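Local coordinates for rifin (Plasmodium falciparum, PDB 7JZI), which belongs to the RIFIN family of variant surface antigens, probably displayed on infected red blood cells, where members can engage host immune receptors, at residues Ala62-Met67 / Val99-Ala104; Glu69-Thr74 / Pro80-Arg85. One frame throughout, in Å; residues are numbered along the deposited sequence.

Contact 1: residues Ala62-Met67 / Val99-Ala104; sequences AIDTEM and VKQKDA. With PT (platinum (II) ion), chain E.
Asp64, on helix 56-70, pushes its carboxylate into the first turn of helix 101-127, where it meets the side chains of Gln101 and Lys102. The CA atoms are nearest at Asp64 and Lys102, 5.6 Å apart.

The polar part is carried by Asp64. With CG swung opposite its own backbone N (chi1 -171°), the carboxylate reaches across the gap between the helices. OD1 lies beside the Gln101 amide, 3.5 Å from CD, with the two flat groups turned 48° against each other. OD2 approaches Lys102 from the flank, 3.1 Å from CB, and is 3.6 Å from the Lys102 backbone N, a long separation. Lys100 occupies the N-cap position of this helix, so an acidic group beside its first turn probably gains from the partial positive charge of the helix start. The butylamine chain of Lys102 leads away from Asp64, and its contribution is the aliphatic CB.

Packing adds Met67, one turn further along helix 56-70, which lays its side chain against the Gln101 amide, SD being 4.0 Å from Gln101 CD. An unbranched methionine suits a buried position between a polar amide and hydrocarbon neighbours.

Apart from this helix-helix contact, Lys100 NZ binds a platinum ion at 2.3 Å, probably a heavy-atom reagent of the crystal rather than a natural cofactor; Met98 is the other residue of that site.

This chain is one piece of the longer RIFIN protein, its regular structure all helical, and the contact is side-by-side packing of two helices distant in sequence. Ile63 and Met67 make apolar packing on Ile105 of helix 101-127, as Met67 does on Ile81; Gln101 and Met67 also touch Arg85 of helix 84-88, while Ala104 rests on Leu88.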
loop_
_atom_site.group_PDB
_atom_site.type_symbol
_atom_site.label_atom_id
_atom_site.label_comp_id
_atom_site.label_asym_id
_atom_site.label_seq_id
_atom_site.Cartn_x
_atom_site.Cartn_y
_atom_site.Cartn_z
ATOM N N ALA B 62 -4.295 4.769 8.907
ATOM C CA ALA B 62 -5.505 4.309 8.233
ATOM C C ALA B 62 -5.275 4.175 6.736
ATOM O O ALA B 62 -5.673 3.169 6.130
ATOM C CB ALA B 62 -6.664 5.263 8.515
ATOM N N ILE B 63 -4.580 5.150 6.137
ATOM C CA ILE B 63 -4.282 5.086 4.707
ATOM C C ILE B 63 -3.598 3.774 4.376
ATOM O O ILE B 63 -3.869 3.161 3.337
ATOM C CB ILE B 63 -3.421 6.287 4.271
ATOM C CG1 ILE B 63 -4.193 7.587 4.419
ATOM C CG2 ILE B 63 -3.025 6.156 2.829
ATOM C CD1 ILE B 63 -5.379 7.669 3.502
ATOM N N ASP B 64 -2.719 3.306 5.262
ATOM C CA ASP B 64 -2.064 2.039 4.983
ATOM C C ASP B 64 -3.079 0.907 5.032
ATOM O O ASP B 64 -3.243 0.167 4.052
ATOM C CB ASP B 64 -0.923 1.792 5.966
ATOM C CG ASP B 64 -0.080 0.583 5.585
ATOM O OD1 ASP B 64 -0.293 0.026 4.484
ATOM O OD2 ASP B 64 0.783 0.172 6.389
ATOM N N THR B 65 -3.831 0.805 6.137
ATOM C CA THR B 65 -4.761 -0.311 6.285
ATOM C C THR B 65 -5.695 -0.372 5.092
ATOM O O THR B 65 -5.717 -1.369 4.356
ATOM C CB THR B 65 -5.564 -0.199 7.589
ATOM O OG1 THR B 65 -6.739 0.587 7.367
ATOM C CG2 THR B 65 -4.737 0.422 8.696
ATOM N N GLU B 66 -6.380 0.741 4.815
ATOM C CA GLU B 66 -7.318 0.735 3.706
ATOM C C GLU B 66 -6.623 0.373 2.408
ATOM O O GLU B 66 -7.094 -0.512 1.680
ATOM C CB GLU B 66 -7.992 2.091 3.567
ATOM C CG GLU B 66 -9.063 2.101 2.498
ATOM C CD GLU B 66 -10.324 2.768 2.973
ATOM O OE1 GLU B 66 -10.264 3.386 4.053
ATOM O OE2 GLU B 66 -11.358 2.690 2.266
ATOM N N MET B 67 -5.452 0.970 2.146
ATOM C CA MET B 67 -4.808 0.706 0.867
ATOM C C MET B 67 -4.482 -0.770 0.735
ATOM O O MET B 67 -4.777 -1.378 -0.304
ATOM C CB MET B 67 -3.554 1.568 0.713
ATOM C CG MET B 67 -3.127 1.764 -0.735
ATOM S SD MET B 67 -1.701 2.853 -0.978
ATOM C CE MET B 67 -2.066 4.158 0.184
ATOM N N VAL B 99 10.791 -1.859 1.524
ATOM C CA VAL B 99 10.411 -0.521 1.943
ATOM C C VAL B 99 8.964 -0.590 2.396
ATOM O O VAL B 99 8.082 -0.930 1.602
ATOM C CB VAL B 99 10.609 0.515 0.823
ATOM C CG1 VAL B 99 10.039 0.012 -0.488
ATOM C CG2 VAL B 99 9.965 1.841 1.221
ATOM N N LYS B 100 8.719 -0.311 3.673
ATOM C CA LYS B 100 7.381 -0.500 4.211
ATOM C C LYS B 100 6.441 0.598 3.733
ATOM O O LYS B 100 6.811 1.775 3.671
ATOM C CB LYS B 100 7.410 -0.515 5.742
ATOM C CG LYS B 100 8.262 -1.618 6.365
ATOM C CD LYS B 100 7.590 -2.974 6.153
ATOM C CE LYS B 100 8.579 -4.126 6.058
ATOM N NZ LYS B 100 7.847 -5.405 5.836
ATOM N N GLN B 101 5.226 0.218 3.357
ATOM C CA GLN B 101 4.276 1.216 2.812
ATOM C C GLN B 101 3.998 2.269 3.880
ATOM O O GLN B 101 4.091 3.457 3.563
ATOM C CB GLN B 101 3.013 0.508 2.333
ATOM C CG GLN B 101 1.951 1.425 1.757
ATOM C CD GLN B 101 0.815 0.585 1.235
ATOM O OE1 GLN B 101 -0.353 0.871 1.467
ATOM N NE2 GLN B 101 1.160 -0.491 0.551
ATOM N N LYS B 102 3.676 1.842 5.098
ATOM C CA LYS B 102 3.322 2.820 6.118
ATOM C C LYS B 102 4.443 3.825 6.319
ATOM O O LYS B 102 4.180 5.014 6.531
ATOM C CB LYS B 102 2.978 2.094 7.423
ATOM C CG LYS B 102 2.740 2.957 8.664
ATOM C CD LYS B 102 3.995 3.125 9.505
ATOM C CE LYS B 102 3.678 3.836 10.808
ATOM N NZ LYS B 102 3.739 5.313 10.677
ATOM N N ASP B 103 5.696 3.382 6.208
ATOM C CA ASP B 103 6.805 4.314 6.361
ATOM C C ASP B 103 6.844 5.307 5.208
ATOM O O ASP B 103 7.065 6.503 5.426
ATOM C CB ASP B 103 8.125 3.553 6.473
ATOM C CG ASP B 103 8.379 3.041 7.877
ATOM O OD1 ASP B 103 7.794 3.597 8.835
ATOM O OD2 ASP B 103 9.161 2.079 8.023
ATOM N N ALA B 104 6.590 4.840 3.982
ATOM C CA ALA B 104 6.563 5.745 2.837
ATOM C C ALA B 104 5.419 6.745 2.949
ATOM O O ALA B 104 5.587 7.931 2.635
ATOM C CB ALA B 104 6.450 4.945 1.541
HETATM PT PT PT E . 10.016 -6.074 5.714
#

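Contact 2: residues Glu69-Thr74 / Pro80-Arg85; sequences EVCSAT and PICVVR
Ile81 opens the contact by pressing its CG2 branch on Val70, the last residue of helix 56-70, whose CG2 is 4.1 Å away, and on Cys71 just after it, whose SG is 3.7 Å away. The Val70 and Ile81 side chains run roughly at right angles, and the two branched hydrocarbons close the apolar side of the bridge that follows. Ile81 also rests on Met67, further back along that helix.

Cys82 supplies this bridge, its SG bonded covalently to Cys71 SG at 2.0 Å. The disulfide has a left-handed twist (chi3 -99°), and both sulfurs lie beside their own backbone N atoms. Cys71, the first residue to depart from helical geometry after helix 56-70, is thereby fixed to 80-85. An aromatic side chain of the other protein in the assembly packs on Cys82.

Val84 N and Arg85 N then bond to the carbonyls of Ile81 and Cys82, three residues back, as the chain tightens into helix 84-88. Arg85 stretches out alongside the bridge and sets one guanidinium face over Cys71 CB, 3.4 Å above the plane and offset toward the rim. Its NH2 hydrogen-bonds to the backbone of the other protein, and the charged group also makes a cation-pi contact there.

The chemistry therefore combines a covalent tie, which limits how far the intervening loop can open, with an arginine that engages the other protein directly; the disulfide and the packing on Cys71 CB probably hold it in position.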
loop_
_atom_site.group_PDB
_atom_site.type_symbol
_atom_site.label_atom_id
_atom_site.label_comp_id
_atom_site.label_asym_id
_atom_site.label_seq_id
_atom_site.Cartn_x
_atom_site.Cartn_y
_atom_site.Cartn_z
ATOM N N GLU B 69 -6.099 -3.272 2.014
ATOM C CA GLU B 69 -7.297 -4.033 1.685
ATOM C C GLU B 69 -7.714 -3.825 0.239
ATOM O O GLU B 69 -8.153 -4.775 -0.420
ATOM C CB GLU B 69 -8.464 -3.662 2.598
ATOM C CG GLU B 69 -9.645 -4.596 2.414
ATOM C CD GLU B 69 -10.930 -4.080 3.017
ATOM O OE1 GLU B 69 -10.852 -3.318 3.997
ATOM O OE2 GLU B 69 -12.017 -4.416 2.497
ATOM N N VAL B 70 -7.583 -2.603 -0.281
ATOM C CA VAL B 70 -8.205 -2.330 -1.572
ATOM C C VAL B 70 -7.259 -2.573 -2.736
ATOM O O VAL B 70 -7.698 -2.576 -3.893
ATOM C CB VAL B 70 -8.765 -0.898 -1.676
ATOM C CG1 VAL B 70 -10.105 -0.780 -0.948
ATOM C CG2 VAL B 70 -7.760 0.120 -1.192
ATOM N N CYS B 71 -6.005 -2.855 -2.422
ATOM C CA CYS B 71 -5.006 -2.987 -3.502
ATOM C C CYS B 71 -4.460 -4.416 -3.468
ATOM O O CYS B 71 -3.506 -4.686 -4.195
ATOM C CB CYS B 71 -3.941 -1.907 -3.391
ATOM S SG CYS B 71 -4.555 -0.247 -3.768
ATOM N N SER B 72 -5.051 -5.291 -2.652
ATOM C CA SER B 72 -4.562 -6.648 -2.512
ATOM C C SER B 72 -4.759 -7.422 -3.811
ATOM O O SER B 72 -5.554 -7.048 -4.678
ATOM C CB SER B 72 -5.280 -7.354 -1.361
ATOM O OG SER B 72 -6.425 -8.035 -1.834
ATOM N N ALA B 73 -4.024 -8.527 -3.934
ATOM C CA ALA B 73 -4.183 -9.405 -5.090
ATOM C C ALA B 73 -5.523 -10.112 -5.062
ATOM O O ALA B 73 -5.959 -10.663 -6.075
ATOM C CB ALA B 73 -3.066 -10.437 -5.139
ATOM N N THR B 74 -6.154 -10.130 -3.899
ATOM C CA THR B 74 -7.449 -10.740 -3.629
ATOM C C THR B 74 -8.639 -9.893 -4.086
ATOM O O THR B 74 -9.687 -10.447 -4.456
ATOM C CB THR B 74 -7.547 -10.990 -2.112
ATOM O OG1 THR B 74 -6.308 -11.528 -1.629
ATOM C CG2 THR B 74 -8.650 -11.936 -1.765
ATOM N N PRO B 80 -8.767 3.224 -7.972
ATOM C CA PRO B 80 -7.814 4.235 -8.467
ATOM C C PRO B 80 -6.571 4.417 -7.611
ATOM O O PRO B 80 -5.505 4.729 -8.158
ATOM C CB PRO B 80 -8.642 5.529 -8.487
ATOM C CG PRO B 80 -10.062 5.142 -8.282
ATOM C CD PRO B 80 -10.168 3.672 -8.053
ATOM N N ILE B 81 -6.672 4.264 -6.288
ATOM C CA ILE B 81 -5.533 4.579 -5.362
ATOM C C ILE B 81 -4.326 3.690 -5.598
ATOM O O ILE B 81 -3.208 4.114 -5.298
ATOM C CB ILE B 81 -5.930 4.571 -3.874
ATOM C CG1 ILE B 81 -4.995 5.453 -3.043
ATOM C CG2 ILE B 81 -6.013 3.161 -3.320
ATOM C CD1 ILE B 81 -5.224 5.368 -1.559
ATOM N N CYS B 82 -4.547 2.503 -6.124
ATOM C CA CYS B 82 -3.439 1.533 -6.193
ATOM C C CYS B 82 -2.242 2.085 -6.975
ATOM O O CYS B 82 -1.116 1.763 -6.589
ATOM C CB CYS B 82 -3.982 0.202 -6.684
ATOM S SG CYS B 82 -5.301 -0.451 -5.629
ATOM N N VAL B 83 -2.454 2.907 -7.998
ATOM C CA VAL B 83 -1.326 3.384 -8.851
ATOM C C VAL B 83 -0.334 4.191 -8.016
ATOM O O VAL B 83 0.855 4.172 -8.348
ATOM C CB VAL B 83 -1.834 4.178 -10.065
ATOM C CG1 VAL B 83 -2.486 5.490 -9.662
ATOM C CG2 VAL B 83 -0.743 4.412 -11.098
ATOM N N VAL B 84 -0.785 4.842 -6.952
ATOM C CA VAL B 84 0.115 5.740 -6.174
ATOM C C VAL B 84 1.257 4.940 -5.543
ATOM O O VAL B 84 2.273 5.548 -5.186
ATOM C CB VAL B 84 -0.654 6.571 -5.134
ATOM C CG1 VAL B 84 -0.778 5.855 -3.801
ATOM C CG2 VAL B 84 -0.028 7.940 -4.942
ATOM N N ARG B 85 1.104 3.627 -5.422
ATOM C CA ARG B 85 2.137 2.814 -4.742
ATOM C C ARG B 85 3.466 2.979 -5.476
ATOM O O ARG B 85 4.501 3.020 -4.805
ATOM C CB ARG B 85 1.711 1.348 -4.721
ATOM C CG ARG B 85 0.973 0.920 -3.464
ATOM C CD ARG B 85 0.516 -0.518 -3.591
ATOM N NE ARG B 85 0.117 -1.077 -2.311
ATOM C CZ ARG B 85 -0.450 -2.264 -2.158
ATOM N NH1 ARG B 85 -0.772 -2.692 -0.952
ATOM N NH2 ARG B 85 -0.692 -3.020 -3.210
#

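Helix 56-70 serves both contacts: its later turns face helix 101-127 in contact 1, and the residue just after its C-terminal end is tied by a disulfide to the turn leading into helix 84-88 in contact 2. Contact 1 is partly buried and mixes a carboxylate with amide and thioether packing; contact 2, though farther from the chain's centre, is largely buried and rests on a covalent bond. The two meet directly, with Met67 CE 3.8 Å from Ile81 CD1 and the Gln101 amide beside the Arg85 guanidinium. Both contacts contribute to the surface that meets the other protein, contact 2 with more residues.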